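Local coordinates for protein FAD-binding oxidoreductase (Gulosibacter chungangensis, PDB 7PBG) that oxidises 4-ethylphenol and related 4-alkylphenols with a covalently bound FAD, acting as a flavoprotein oxidase that yields vinylphenol-type products, at residues Glu250-Leu255 / Gln412-Lys417; Met259-Pro264 / Asp340-Ile345; Gln273-Val278 / Gln430-Leu435; Arg279-Asp284 / Ile315-Val320; Tyr398-Ala403 / Met438-Leu443. One frame throughout, in Å; residues are numbered along the deposited sequence.

Contact 1: Glu250-Leu255 / Gln412-Lys417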
# COMPACT_ATOMS: atom_id res chain seq x y z
N GLU A 250 -15.90 30.27 14.83
CA GLU A 250 -15.74 31.37 15.80
C GLU A 250 -15.40 30.83 17.20
O GLU A 250 -15.13 31.65 18.09
CB GLU A 250 -17.02 32.23 15.77
CG GLU A 250 -18.19 31.60 16.46
CD GLU A 250 -19.42 32.49 16.57
OE1 GLU A 250 -19.41 33.55 15.97
OE2 GLU A 250 -20.39 32.05 17.22
N ASN A 251 -15.62 29.54 17.46
CA ASN A 251 -15.53 29.03 18.85
C ASN A 251 -14.47 27.93 18.94
O ASN A 251 -14.49 27.02 18.10
CB ASN A 251 -16.91 28.54 19.31
CG ASN A 251 -17.06 28.52 20.81
OD1 ASN A 251 -16.21 28.02 21.56
ND2 ASN A 251 -18.16 29.11 21.26
N GLU A 252 -13.67 27.94 19.99
CA GLU A 252 -12.77 26.80 20.26
C GLU A 252 -13.59 25.52 20.37
O GLU A 252 -13.04 24.43 20.12
CB GLU A 252 -12.00 26.95 21.56
CG GLU A 252 -10.79 27.79 21.40
CD GLU A 252 -9.81 27.69 22.55
OE1 GLU A 252 -9.85 26.68 23.26
OE2 GLU A 252 -9.00 28.63 22.69
N ASP A 253 -14.81 25.64 20.88
CA ASP A 253 -15.65 24.45 21.15
C ASP A 253 -16.34 23.97 19.87
O ASP A 253 -17.07 23.01 19.95
CB ASP A 253 -16.70 24.74 22.21
CG ASP A 253 -16.12 24.96 23.59
OD1 ASP A 253 -15.05 24.37 23.90
OD2 ASP A 253 -16.77 25.70 24.35
N ASP A 254 -16.03 24.54 18.70
CA ASP A 254 -16.63 24.06 17.44
C ASP A 254 -15.90 22.81 16.91
O ASP A 254 -16.41 22.18 15.98
CB ASP A 254 -16.50 25.09 16.33
N LEU A 255 -14.78 22.40 17.51
CA LEU A 255 -14.00 21.29 16.94
C LEU A 255 -14.84 20.02 16.82
O LEU A 255 -14.75 19.37 15.77
CB LEU A 255 -12.73 21.07 17.76
CG LEU A 255 -11.83 19.94 17.29
CD1 LEU A 255 -11.23 20.23 15.91
CD2 LEU A 255 -10.71 19.71 18.29
N GLN A 412 -8.75 15.46 23.36
CA GLN A 412 -7.32 15.54 23.03
C GLN A 412 -6.86 16.99 23.02
O GLN A 412 -5.83 17.29 23.63
CB GLN A 412 -7.03 14.92 21.67
CG GLN A 412 -7.01 13.42 21.72
CD GLN A 412 -6.10 12.91 20.64
OE1 GLN A 412 -4.87 12.95 20.76
NE2 GLN A 412 -6.71 12.45 19.57
N TYR A 413 -7.60 17.88 22.36
CA TYR A 413 -7.25 19.31 22.33
C TYR A 413 -7.16 19.88 23.75
O TYR A 413 -6.14 20.50 24.08
CB TYR A 413 -8.27 20.15 21.55
CG TYR A 413 -7.87 21.60 21.37
CD1 TYR A 413 -6.73 21.90 20.66
CD2 TYR A 413 -8.59 22.66 21.89
CE1 TYR A 413 -6.33 23.21 20.41
CE2 TYR A 413 -8.19 23.98 21.67
CZ TYR A 413 -7.07 24.27 20.90
OH TYR A 413 -6.63 25.55 20.57
N GLU A 414 -8.23 19.73 24.54
CA GLU A 414 -8.29 20.30 25.91
C GLU A 414 -7.16 19.72 26.76
O GLU A 414 -6.50 20.47 27.44
CB GLU A 414 -9.67 20.07 26.55
CG GLU A 414 -10.73 20.98 25.95
CD GLU A 414 -10.45 22.48 26.06
OE1 GLU A 414 -10.88 23.26 25.14
OE2 GLU A 414 -9.80 22.89 27.06
N ASP A 415 -6.95 18.41 26.71
CA ASP A 415 -5.88 17.76 27.50
C ASP A 415 -4.52 18.32 27.06
O ASP A 415 -3.64 18.49 27.92
CB ASP A 415 -5.89 16.24 27.33
CG ASP A 415 -7.04 15.54 28.05
OD1 ASP A 415 -7.72 16.18 28.85
OD2 ASP A 415 -7.24 14.34 27.81
N THR A 416 -4.29 18.46 25.75
CA THR A 416 -2.96 18.88 25.24
C THR A 416 -2.75 20.36 25.59
O THR A 416 -1.64 20.71 25.90
CB THR A 416 -2.79 18.53 23.76
OG1 THR A 416 -2.99 17.13 23.58
CG2 THR A 416 -1.43 18.86 23.18
N LYS A 417 -3.79 21.19 25.48
CA LYS A 417 -3.73 22.61 25.91
C LYS A 417 -3.31 22.66 27.38
O LYS A 417 -2.44 23.45 27.71
CB LYS A 417 -5.09 23.26 25.70
CG LYS A 417 -5.11 24.77 25.76
CD LYS A 417 -6.36 25.33 25.13
CE LYS A 417 -7.60 24.75 25.77
NZ LYS A 417 -8.79 25.57 25.46
O HOH W 1 -7.64 28.53 24.93
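The ring of Tyr413 takes the carboxylate of Glu252 at its edge. Glu252 OE1 lies in the ring plane, 3.5 Å from Tyr413 CE2, and the carboxylate plane stands 82° from the ring plane. Trp318 meets the same tyrosine edge-to-face, and Tyr427 meets it with planes at about 35°. Lys417 and Glu252 arrive from opposite directions. Lys417 NZ gives a bond of 2.7 Å to Glu252 OE1, on the syn lone pair. The ammonium also reaches Glu414 OE1 at 3.1 Å, 25° out of that carboxylate plane. Glu252, Lys417 and Glu414 thus form a salt-bridge network between the loop after strand 241-249 and helix 406-422. Within the loop, Asn251 OD1 accepts from Asp253 N in an Asx turn. A water joins Glu252 OE2 to Lys417 NZ. The two carboxylates are close, with Glu252 OE1 4.0 Å from Glu414 OE1, and the lysine probably offsets their repulsion. Without the ammonium, as with an alanine here, Glu252 and Glu414 would probably be left close together with no counter-charge between them. Deeper in, Leu255 CD2 packs 4.1 Å from Tyr413 CB. The same leucine also touches Phe431.

Contact 2: Met259-Pro264 / Asp340-Ile345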
# COMPACT_ATOMS: atom_id res chain seq x y z
N MET A 259 -15.26 18.10 13.10
CA MET A 259 -14.71 16.79 12.75
C MET A 259 -15.88 15.88 12.32
O MET A 259 -15.71 15.16 11.34
CB MET A 259 -13.93 16.18 13.92
CG MET A 259 -12.77 16.98 14.41
SD MET A 259 -11.66 17.65 13.16
CE MET A 259 -11.07 16.11 12.47
N GLU A 260 -17.03 15.95 13.00
CA GLU A 260 -18.16 15.05 12.70
C GLU A 260 -18.78 15.48 11.37
O GLU A 260 -19.35 14.62 10.71
CB GLU A 260 -19.15 15.02 13.84
CG GLU A 260 -18.59 14.32 15.06
CD GLU A 260 -18.43 12.81 14.97
OE1 GLU A 260 -19.01 12.20 14.05
OE2 GLU A 260 -17.79 12.24 15.87
N THR A 261 -18.66 16.75 10.96
CA THR A 261 -19.16 17.19 9.64
C THR A 261 -18.22 16.70 8.52
O THR A 261 -18.69 16.28 7.43
CB THR A 261 -19.34 18.71 9.55
OG1 THR A 261 -20.25 19.07 10.59
CG2 THR A 261 -19.87 19.19 8.22
N THR A 262 -16.93 16.70 8.81
CA THR A 262 -15.86 16.37 7.85
C THR A 262 -15.95 14.89 7.42
O THR A 262 -15.90 14.60 6.25
CB THR A 262 -14.47 16.68 8.43
OG1 THR A 262 -14.39 18.06 8.79
CG2 THR A 262 -13.41 16.28 7.45
N LEU A 263 -16.11 13.97 8.38
CA LEU A 263 -15.95 12.53 8.14
C LEU A 263 -16.85 12.12 6.97
O LEU A 263 -16.37 11.51 6.03
CB LEU A 263 -16.29 11.76 9.42
CG LEU A 263 -16.32 10.25 9.25
CD1 LEU A 263 -14.96 9.71 8.85
CD2 LEU A 263 -16.80 9.61 10.52
N PRO A 264 -18.19 12.32 7.02
CA PRO A 264 -19.05 11.79 5.96
C PRO A 264 -18.81 12.46 4.60
O PRO A 264 -19.16 11.83 3.60
CB PRO A 264 -20.48 12.04 6.47
CG PRO A 264 -20.30 13.18 7.45
CD PRO A 264 -18.98 12.87 8.12
N ASP A 340 -22.51 24.22 2.29
CA ASP A 340 -23.84 24.00 2.92
C ASP A 340 -23.68 23.21 4.21
O ASP A 340 -24.41 23.52 5.20
CB ASP A 340 -24.79 23.26 2.00
CG ASP A 340 -25.35 24.11 0.88
OD1 ASP A 340 -26.06 23.52 0.05
OD2 ASP A 340 -25.05 25.32 0.82
N ALA A 341 -22.76 22.26 4.24
CA ALA A 341 -22.53 21.41 5.42
C ALA A 341 -21.96 22.23 6.59
O ALA A 341 -22.52 22.19 7.69
CB ALA A 341 -21.64 20.23 5.10
N TYR A 342 -20.86 22.94 6.37
CA TYR A 342 -20.08 23.57 7.43
C TYR A 342 -20.78 24.85 7.91
O TYR A 342 -20.60 25.23 9.07
CB TYR A 342 -18.66 23.81 6.94
CG TYR A 342 -17.79 22.59 6.87
CD1 TYR A 342 -17.27 22.05 8.04
CD2 TYR A 342 -17.46 22.01 5.66
CE1 TYR A 342 -16.41 20.96 8.00
CE2 TYR A 342 -16.59 20.93 5.59
CZ TYR A 342 -16.05 20.43 6.76
OH TYR A 342 -15.21 19.40 6.57
N LEU A 343 -21.55 25.49 7.04
CA LEU A 343 -22.19 26.78 7.41
C LEU A 343 -23.39 26.53 8.31
O LEU A 343 -23.86 27.53 8.87
CB LEU A 343 -22.59 27.62 6.19
CG LEU A 343 -21.47 28.31 5.41
CD1 LEU A 343 -22.10 29.22 4.38
CD2 LEU A 343 -20.51 29.09 6.26
N GLN A 344 -23.79 25.27 8.53
CA GLN A 344 -24.80 24.96 9.58
C GLN A 344 -24.20 25.09 10.98
O GLN A 344 -24.99 25.05 11.95
CB GLN A 344 -25.41 23.59 9.39
CG GLN A 344 -26.25 23.49 8.14
CD GLN A 344 -27.18 22.32 8.30
OE1 GLN A 344 -26.72 21.22 8.51
NE2 GLN A 344 -28.49 22.57 8.23
N ILE A 345 -22.88 25.15 11.12
CA ILE A 345 -22.24 25.46 12.42
C ILE A 345 -22.38 26.94 12.67
O ILE A 345 -21.86 27.74 11.91
CB ILE A 345 -20.79 24.96 12.47
CG1 ILE A 345 -20.78 23.46 12.21
CG2 ILE A 345 -20.14 25.35 13.79
CD1 ILE A 345 -19.38 22.84 12.11
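Thr262 and Tyr342 meet through their hydroxyls. Tyr342 OH donates to Thr262 OG1 over 2.7 Å, and OG1 lies at the edge of the ring, in its plane. Thr261, one residue earlier, uses the ring face instead. Its CG2 stands 4.0 Å from the centroid of the Tyr342 ring and 17° off the normal, a CH-pi contact. The same methyl packs 3.7 Å from Ala341 CB. Ile345 adds its CD1, 4.2 Å from Thr261 OG1. In Thr261, CG2 lies anti to the backbone N, and this turns the methyl to the ring while OG1 (chi1 -58°) lies beside the N and bonds to Ala257 O. Thr262 OG1 is likewise bonded to Ile258 O, one turn back in its own helix. That bond fixes the hydroxyl that receives the tyrosine. A phenylalanine in place of Tyr342 would probably keep the packing on Thr261 but leave Thr262 OG1 without its cross-helix donor. A type I turn from Tyr342 to Ile345 brings Ile345 back to Thr261. The contact joins helix 255-266 to the end of helix 328-342. Tyr342 also packs on Ile247 and Phe249 of strand 241-249, while Met259 and Leu263 of the first helix pack on strand 426-433.

Contact 3: Gln273-Val278 / Gln430-Leu435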
# COMPACT_ATOMS: atom_id res chain seq x y z
N GLN A 273 -12.25 15.76 -1.77
CA GLN A 273 -11.42 14.92 -2.68
C GLN A 273 -10.00 14.78 -2.15
O GLN A 273 -9.32 13.77 -2.51
CB GLN A 273 -11.39 15.59 -4.04
CG GLN A 273 -12.76 15.63 -4.70
CD GLN A 273 -12.67 16.59 -5.86
OE1 GLN A 273 -12.74 17.80 -5.65
NE2 GLN A 273 -12.70 16.06 -7.09
N ALA A 274 -9.58 15.73 -1.33
CA ALA A 274 -8.36 15.61 -0.53
C ALA A 274 -8.75 15.81 0.93
O ALA A 274 -9.71 16.51 1.21
CB ALA A 274 -7.35 16.63 -1.03
N ALA A 275 -7.98 15.21 1.83
CA ALA A 275 -8.23 15.31 3.28
C ALA A 275 -7.98 16.75 3.70
O ALA A 275 -6.91 17.29 3.44
CB ALA A 275 -7.33 14.35 3.99
N PRO A 276 -9.00 17.49 4.18
CA PRO A 276 -8.75 18.84 4.62
C PRO A 276 -7.98 18.86 5.93
O PRO A 276 -7.94 17.85 6.62
CB PRO A 276 -10.15 19.47 4.68
CG PRO A 276 -11.06 18.29 4.98
CD PRO A 276 -10.43 17.10 4.30
N ILE A 277 -7.39 20.00 6.24
CA ILE A 277 -6.75 20.23 7.56
C ILE A 277 -7.70 21.06 8.43
O ILE A 277 -8.48 21.87 7.92
CB ILE A 277 -5.36 20.89 7.40
CG1 ILE A 277 -5.43 22.24 6.71
CG2 ILE A 277 -4.43 19.94 6.65
CD1 ILE A 277 -4.13 23.04 6.73
N VAL A 278 -7.55 20.91 9.71
CA VAL A 278 -8.34 21.69 10.70
C VAL A 278 -7.31 22.24 11.67
O VAL A 278 -6.77 21.43 12.48
CB VAL A 278 -9.41 20.85 11.42
CG1 VAL A 278 -10.28 21.78 12.26
CG2 VAL A 278 -10.25 20.04 10.45
N GLN A 430 -3.19 20.67 14.65
CA GLN A 430 -3.96 20.37 13.44
C GLN A 430 -4.68 19.05 13.69
O GLN A 430 -4.11 18.14 14.31
CB GLN A 430 -2.98 20.44 12.28
CG GLN A 430 -3.58 20.25 10.91
CD GLN A 430 -2.63 20.88 9.92
OE1 GLN A 430 -2.55 22.11 9.80
NE2 GLN A 430 -1.82 20.05 9.31
N PHE A 431 -5.89 18.94 13.20
CA PHE A 431 -6.60 17.64 13.18
C PHE A 431 -6.93 17.35 11.73
O PHE A 431 -7.26 18.25 10.99
CB PHE A 431 -7.86 17.65 14.02
CG PHE A 431 -7.65 17.67 15.50
CD1 PHE A 431 -7.63 16.48 16.24
CD2 PHE A 431 -7.39 18.86 16.13
CE1 PHE A 431 -7.40 16.53 17.61
CE2 PHE A 431 -7.16 18.90 17.49
CZ PHE A 431 -7.19 17.74 18.23
N ILE A 432 -6.76 16.09 11.33
CA ILE A 432 -7.05 15.66 9.93
C ILE A 432 -7.79 14.33 10.04
O ILE A 432 -7.27 13.42 10.76
CB ILE A 432 -5.75 15.52 9.12
CG1 ILE A 432 -4.95 16.82 9.02
CG2 ILE A 432 -6.05 14.94 7.74
CD1 ILE A 432 -3.52 16.60 8.57
N ILE A 433 -8.91 14.21 9.35
CA ILE A 433 -9.42 12.87 8.92
C ILE A 433 -8.80 12.56 7.54
O ILE A 433 -9.10 13.25 6.59
CB ILE A 433 -10.95 12.86 8.96
CG1 ILE A 433 -11.44 13.01 10.41
CG2 ILE A 433 -11.48 11.57 8.35
CD1 ILE A 433 -12.87 13.41 10.50
N GLY A 434 -7.92 11.56 7.46
CA GLY A 434 -7.27 11.15 6.21
C GLY A 434 -8.28 10.58 5.27
O GLY A 434 -8.51 11.15 4.23
N LEU A 435 -8.87 9.45 5.65
CA LEU A 435 -10.02 8.86 4.93
C LEU A 435 -10.92 8.19 5.98
O LEU A 435 -12.08 8.62 6.12
CB LEU A 435 -9.52 7.88 3.87
CG LEU A 435 -10.60 7.46 2.88
CD1 LEU A 435 -11.10 8.66 2.11
CD2 LEU A 435 -10.14 6.36 1.93
O HOH W 2 -9.72 15.87 7.22
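Val278 and Phe431 form an antiparallel hydrogen-bonded pair. Phe431 N gives to Val278 O at 2.7 Å, in the carbonyl plane. The return bond, from Val278 N to Phe431 O, is weak, with an angle of 128° at the hydrogen. A CA-H...O contact from Gln430 CA to Val278 O, at 3.2 Å, adds to the pairing. Further along, the backbones are joined through a water instead. It donates to Pro276 O at 2.7 Å and to Ile433 O at 2.8 Å.

Apolar contacts flank the pair. Ile277 CG2 and Ile432 CG1 touch at 4.0 Å, and Ile432 CG2 packs on Ala275 CB. The Ala275 methyl also lies 3.3 Å from Ile433 O, and it is near Gly434 O as well. On the opposite face from Ile277 and Ile432, the CB atoms of Val278 and Phe431 lie near each other.

The amide of Gln430 lies against Ile277. Its OE1 is 3.6 Å from Ile277 CD1, and its NE2 is close to Ile277 CG2. CG anti to the backbone N (chi1 -176°) and an extended chain carry the amide across to the isoleucine. The polar end has its own partner, because Gln430 OE1 accepts from Arg279 NE. Gln430 also touches Glu152, and Ile277 touches Tyr169; both of these residues bind FAD.

Strand 277-280 lies between strands 318-326 and 426-433 in the antiparallel sheet. Strand 438-447 is on the far side of 426-433, and helix 255-266 packs on the face carrying Val278, Phe431 and Ile433.

Contact 4: Arg279-Asp284 / Ile315-Val320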
# COMPACT_ATOMS: atom_id res chain seq x y z
N ARG A 279 -6.94 23.51 11.53
CA ARG A 279 -5.89 24.03 12.45
C ARG A 279 -6.48 25.03 13.43
O ARG A 279 -7.49 25.72 13.14
CB ARG A 279 -4.71 24.63 11.70
CG ARG A 279 -5.04 25.64 10.64
CD ARG A 279 -3.69 26.17 10.15
NE ARG A 279 -2.65 25.23 9.72
CZ ARG A 279 -1.50 25.62 9.13
NH1 ARG A 279 -1.23 26.91 8.97
NH2 ARG A 279 -0.60 24.73 8.76
N ASN A 280 -5.78 25.16 14.54
CA ASN A 280 -6.15 26.19 15.53
C ASN A 280 -5.58 27.54 15.11
O ASN A 280 -4.67 27.61 14.27
CB ASN A 280 -5.78 25.78 16.94
CG ASN A 280 -4.30 25.73 17.27
OD1 ASN A 280 -3.44 25.70 16.40
ND2 ASN A 280 -4.03 25.69 18.56
N VAL A 281 -6.10 28.59 15.74
CA VAL A 281 -5.68 29.98 15.37
C VAL A 281 -4.19 30.14 15.62
O VAL A 281 -3.48 30.83 14.80
CB VAL A 281 -6.53 31.05 16.08
CG1 VAL A 281 -6.39 31.04 17.57
CG2 VAL A 281 -6.19 32.42 15.51
N THR A 282 -3.64 29.52 16.64
CA THR A 282 -2.20 29.73 16.92
C THR A 282 -1.35 29.27 15.74
O THR A 282 -0.33 29.96 15.41
CB THR A 282 -1.79 29.01 18.20
OG1 THR A 282 -2.73 29.40 19.20
CG2 THR A 282 -0.40 29.39 18.64
N PHE A 283 -1.72 28.15 15.11
CA PHE A 283 -0.91 27.60 14.00
C PHE A 283 -0.94 28.61 12.87
O PHE A 283 0.10 29.02 12.35
CB PHE A 283 -1.43 26.20 13.67
CG PHE A 283 -0.47 25.32 12.90
CD1 PHE A 283 -0.63 23.96 12.97
CD2 PHE A 283 0.56 25.85 12.16
CE1 PHE A 283 0.23 23.13 12.27
CE2 PHE A 283 1.44 25.02 11.47
CZ PHE A 283 1.23 23.66 11.48
N ASP A 284 -2.15 29.08 12.50
CA ASP A 284 -2.23 30.05 11.39
C ASP A 284 -1.47 31.32 11.77
O ASP A 284 -0.75 31.86 10.93
CB ASP A 284 -3.67 30.37 10.99
CG ASP A 284 -4.19 29.62 9.76
OD1 ASP A 284 -3.45 28.75 9.18
OD2 ASP A 284 -5.34 29.95 9.37
N ILE A 315 -9.81 35.46 11.04
CA ILE A 315 -9.94 34.00 10.79
C ILE A 315 -10.90 33.39 11.83
O ILE A 315 -11.98 33.97 12.07
CB ILE A 315 -8.54 33.38 10.64
CG1 ILE A 315 -7.65 33.57 11.86
CG2 ILE A 315 -7.84 33.99 9.43
CD1 ILE A 315 -6.29 32.93 11.70
N GLY A 316 -10.58 32.24 12.39
CA GLY A 316 -11.42 31.60 13.42
C GLY A 316 -10.54 30.97 14.46
O GLY A 316 -9.34 30.83 14.20
N HIS A 317 -11.10 30.51 15.57
CA HIS A 317 -10.34 29.68 16.52
C HIS A 317 -9.93 28.35 15.86
O HIS A 317 -8.91 27.77 16.29
CB HIS A 317 -11.20 29.44 17.76
CG HIS A 317 -11.16 30.60 18.69
ND1 HIS A 317 -10.05 30.89 19.46
CD2 HIS A 317 -12.04 31.60 18.92
CE1 HIS A 317 -10.27 31.99 20.14
NE2 HIS A 317 -11.48 32.45 19.84
N TRP A 318 -10.74 27.85 14.91
CA TRP A 318 -10.47 26.69 14.03
C TRP A 318 -10.65 27.18 12.61
O TRP A 318 -11.61 27.96 12.35
CB TRP A 318 -11.38 25.50 14.34
CG TRP A 318 -11.10 24.94 15.70
CD1 TRP A 318 -11.85 25.10 16.82
CD2 TRP A 318 -9.95 24.16 16.08
NE1 TRP A 318 -11.23 24.48 17.88
CE2 TRP A 318 -10.08 23.88 17.45
CE3 TRP A 318 -8.86 23.65 15.37
CZ2 TRP A 318 -9.13 23.11 18.14
CZ3 TRP A 318 -7.91 22.91 16.04
CH2 TRP A 318 -8.07 22.64 17.41
N ILE A 319 -9.75 26.75 11.74
CA ILE A 319 -9.86 27.01 10.30
C ILE A 319 -9.75 25.66 9.60
O ILE A 319 -8.79 24.89 9.86
CB ILE A 319 -8.76 27.98 9.84
CG1 ILE A 319 -8.60 29.20 10.74
CG2 ILE A 319 -8.98 28.34 8.39
CD1 ILE A 319 -7.60 29.05 11.85
N VAL A 320 -10.68 25.40 8.71
CA VAL A 320 -10.63 24.28 7.74
C VAL A 320 -10.09 24.83 6.43
O VAL A 320 -10.63 25.80 5.96
CB VAL A 320 -11.99 23.59 7.56
CG1 VAL A 320 -11.96 22.56 6.45
CG2 VAL A 320 -12.45 23.00 8.89
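Arg279 and Ile319 form an antiparallel hydrogen-bonded pair, with Arg279 N to Ile319 O at 2.8 Å and Ile319 N to Arg279 O at 2.9 Å, followed by the non-hydrogen-bonded pair Asn280-Trp318. Past it, Val281 N makes a weak bond to His317 O. Asn280 CB lies over one face of Trp318, 4.0 Å from the centroid of the six-membered ring and 24° off its normal. The indole NE1 bonds to Glu252 O and so ties this strand to the loop that follows strand 241-249. Asn280 CG sits between the backbone N and the carbonyl carbon (chi1 69°), which brings OD1 round to Phe283 N. That bond is 3.3 Å long, with the donor 50° out of the carbonyl plane. OD1 also accepts from Ala429 N, and ND2 reaches Tyr427 O and Tyr413 OH.

Ile315 CD1 touches both Val281 CG2 (3.8 Å) and Asp284 CB (3.7 Å). The carboxylate of Asp284 and the side chain of Ile319 approach from opposite directions. OD2 lies 3.5 Å from Ile319 CD1 and bonds to Tyr321 OH.

The Arg279 guanidinium has Phe283 CD2 over one face. Its NH2 makes a long, weak ion pair with Glu152, an FAD-binding residue. The side chain of Arg279 is about 7 Å from the flavin cofactor, consistent with a place in the second shell of that site.

His317 and Trp318 both face Phe249, a classic beta bulge. Asn280 is the N-cap of helix 281-288, so the strand passes straight into a capped helix.

Contact 5: Tyr398-Ala403 / Met438-Leu443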
# COMPACT_ATOMS: atom_id res chain seq x y z
N TYR A 398 4.25 15.49 18.53
CA TYR A 398 3.36 14.44 19.10
C TYR A 398 2.19 14.29 18.15
O TYR A 398 1.33 15.18 18.12
CB TYR A 398 2.90 14.85 20.48
CG TYR A 398 1.82 13.96 21.07
CD1 TYR A 398 2.10 12.66 21.43
CD2 TYR A 398 0.54 14.44 21.26
CE1 TYR A 398 1.11 11.82 21.91
CE2 TYR A 398 -0.45 13.62 21.81
CZ TYR A 398 -0.16 12.31 22.10
OH TYR A 398 -1.11 11.47 22.62
N ALA A 399 2.13 13.19 17.40
CA ALA A 399 1.10 13.06 16.34
C ALA A 399 0.39 11.71 16.40
O ALA A 399 0.66 10.84 15.59
CB ALA A 399 1.73 13.30 15.02
N PRO A 400 -0.50 11.51 17.38
CA PRO A 400 -1.21 10.25 17.44
C PRO A 400 -2.34 10.09 16.43
O PRO A 400 -2.99 11.04 16.06
CB PRO A 400 -1.80 10.22 18.84
CG PRO A 400 -2.01 11.68 19.18
CD PRO A 400 -0.83 12.39 18.51
N VAL A 401 -2.65 8.83 16.18
CA VAL A 401 -3.72 8.45 15.24
C VAL A 401 -4.80 7.76 16.07
O VAL A 401 -4.49 7.05 17.02
CB VAL A 401 -3.19 7.57 14.10
CG1 VAL A 401 -2.52 6.30 14.55
CG2 VAL A 401 -4.28 7.31 13.06
N SER A 402 -6.05 7.98 15.70
CA SER A 402 -7.21 7.43 16.45
C SER A 402 -8.42 7.26 15.52
O SER A 402 -8.32 7.61 14.37
CB SER A 402 -7.51 8.33 17.58
OG SER A 402 -7.88 9.60 17.09
N ALA A 403 -9.55 6.78 16.04
CA ALA A 403 -10.80 6.77 15.24
C ALA A 403 -11.41 8.17 15.20
O ALA A 403 -11.43 8.93 16.18
CB ALA A 403 -11.75 5.73 15.80
N MET A 438 -8.22 9.40 12.16
CA MET A 438 -8.04 10.79 12.62
C MET A 438 -6.62 10.93 13.16
O MET A 438 -6.18 10.15 14.00
CB MET A 438 -9.08 11.19 13.68
CG MET A 438 -9.05 12.70 14.05
SD MET A 438 -10.45 13.06 15.13
CE MET A 438 -9.88 12.28 16.64
N HIS A 439 -5.92 11.95 12.67
CA HIS A 439 -4.66 12.44 13.24
C HIS A 439 -4.88 13.69 14.09
O HIS A 439 -5.63 14.62 13.70
CB HIS A 439 -3.68 12.78 12.10
CG HIS A 439 -3.48 11.66 11.16
ND1 HIS A 439 -2.41 10.78 11.28
CD2 HIS A 439 -4.19 11.25 10.08
CE1 HIS A 439 -2.45 9.89 10.30
NE2 HIS A 439 -3.53 10.16 9.56
N HIS A 440 -4.19 13.71 15.21
CA HIS A 440 -3.96 14.90 16.05
C HIS A 440 -2.50 15.27 15.87
O HIS A 440 -1.64 14.48 16.26
CB HIS A 440 -4.36 14.64 17.49
CG HIS A 440 -3.90 15.68 18.43
ND1 HIS A 440 -3.70 15.41 19.75
CD2 HIS A 440 -3.64 17.00 18.25
CE1 HIS A 440 -3.30 16.52 20.37
NE2 HIS A 440 -3.27 17.52 19.46
N ILE A 441 -2.22 16.39 15.23
CA ILE A 441 -0.82 16.87 15.13
C ILE A 441 -0.59 17.97 16.18
O ILE A 441 -1.23 19.01 16.12
CB ILE A 441 -0.51 17.40 13.72
CG1 ILE A 441 -0.93 16.43 12.60
CG2 ILE A 441 0.95 17.78 13.68
CD1 ILE A 441 -0.56 14.99 12.82
N CYS A 442 0.19 17.67 17.19
CA CYS A 442 0.64 18.62 18.23
C CYS A 442 2.03 19.06 17.82
O CYS A 442 2.98 18.25 17.85
CB CYS A 442 0.61 17.96 19.60
SG CYS A 442 1.42 18.97 20.86
N LEU A 443 2.09 20.27 17.32
CA LEU A 443 3.36 20.93 16.95
C LEU A 443 3.65 21.92 18.06
O LEU A 443 3.06 23.01 18.12
CB LEU A 443 3.15 21.61 15.60
CG LEU A 443 4.39 22.17 14.93
CD1 LEU A 443 4.07 22.46 13.47
CD2 LEU A 443 4.92 23.40 15.63
O HOH W 3 -5.71 11.13 17.22
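Met438 opens the pairing with Ser402. Met438 N gives to Ser402 O and Ser402 N gives to Met438 O, both at 2.8 Å. The methionine bends at its last torsion (chi3 73°) and sets CE 3.4 Å from Ser402 OG. A water bonds to Ser402 OG and donates to Pro400 O, with a weak bond to Met438 O.

His439 pairs with Val401 without backbone bonds between them. Val401 CG2 lies over one face of the imidazole, 4.2 Å from His439 CE1. Glu437 takes the NE2 end of the ring, and Tyr208 of the second subunit meets it edge-to-face.

His440 N gives a nearly straight bond of 3.0 Å to Pro400 O. Its ring lies alongside Pro400, and the edge of Tyr398 points toward its face with the planes at 89°, an offset edge-to-face pair. Both imidazole nitrogens are bonded, ND1 to Gln412 OE1 and NE2 to Tyr427 OH. These bonds fix how the ring is turned. Pro400 CD in turn lies over the centre of the Tyr398 ring.

Ile441 turns its CD1 to Ala399 CB, at 3.6 Å.

Cys442 pairs with Tyr398 as an antiparallel hydrogen-bonded pair. Cys442 N bonds to Tyr398 O at 2.9 Å, and Tyr398 N bonds back to Cys442 O. Cys442 CB sits at the edge of the tyrosine ring, in its plane.

Leu443, the next residue, touches FAD and packs on His395, the covalent attachment point of the cofactor. The two antiparallel strands belong to the large sheet of this FAD-linked oxidase, and their Leu443 end reaches the flavin site.

Contacts 3, 4 and 5 are buried and belong to one antiparallel sheet. Contacts 3 and 4 share strand 277-280, while contact 5 follows on from strand 426-433 of contact 3 through the bonds Gln430-Ile441 and Ile432-His439. Their chemistry is mainly backbone pairing with apolar and aromatic side chains, and all three come close to FAD-binding residues. Contacts 1 and 2 are only partly buried and lie away from the annotated sites. Contact 1 relies on charge, contact 2 on a hydroxyl bond and a methyl over a ring. Both meet the sheet: Leu255 and Met259 each pack on Phe431. Contacts 2, 3 and 5 also reach the second subunit.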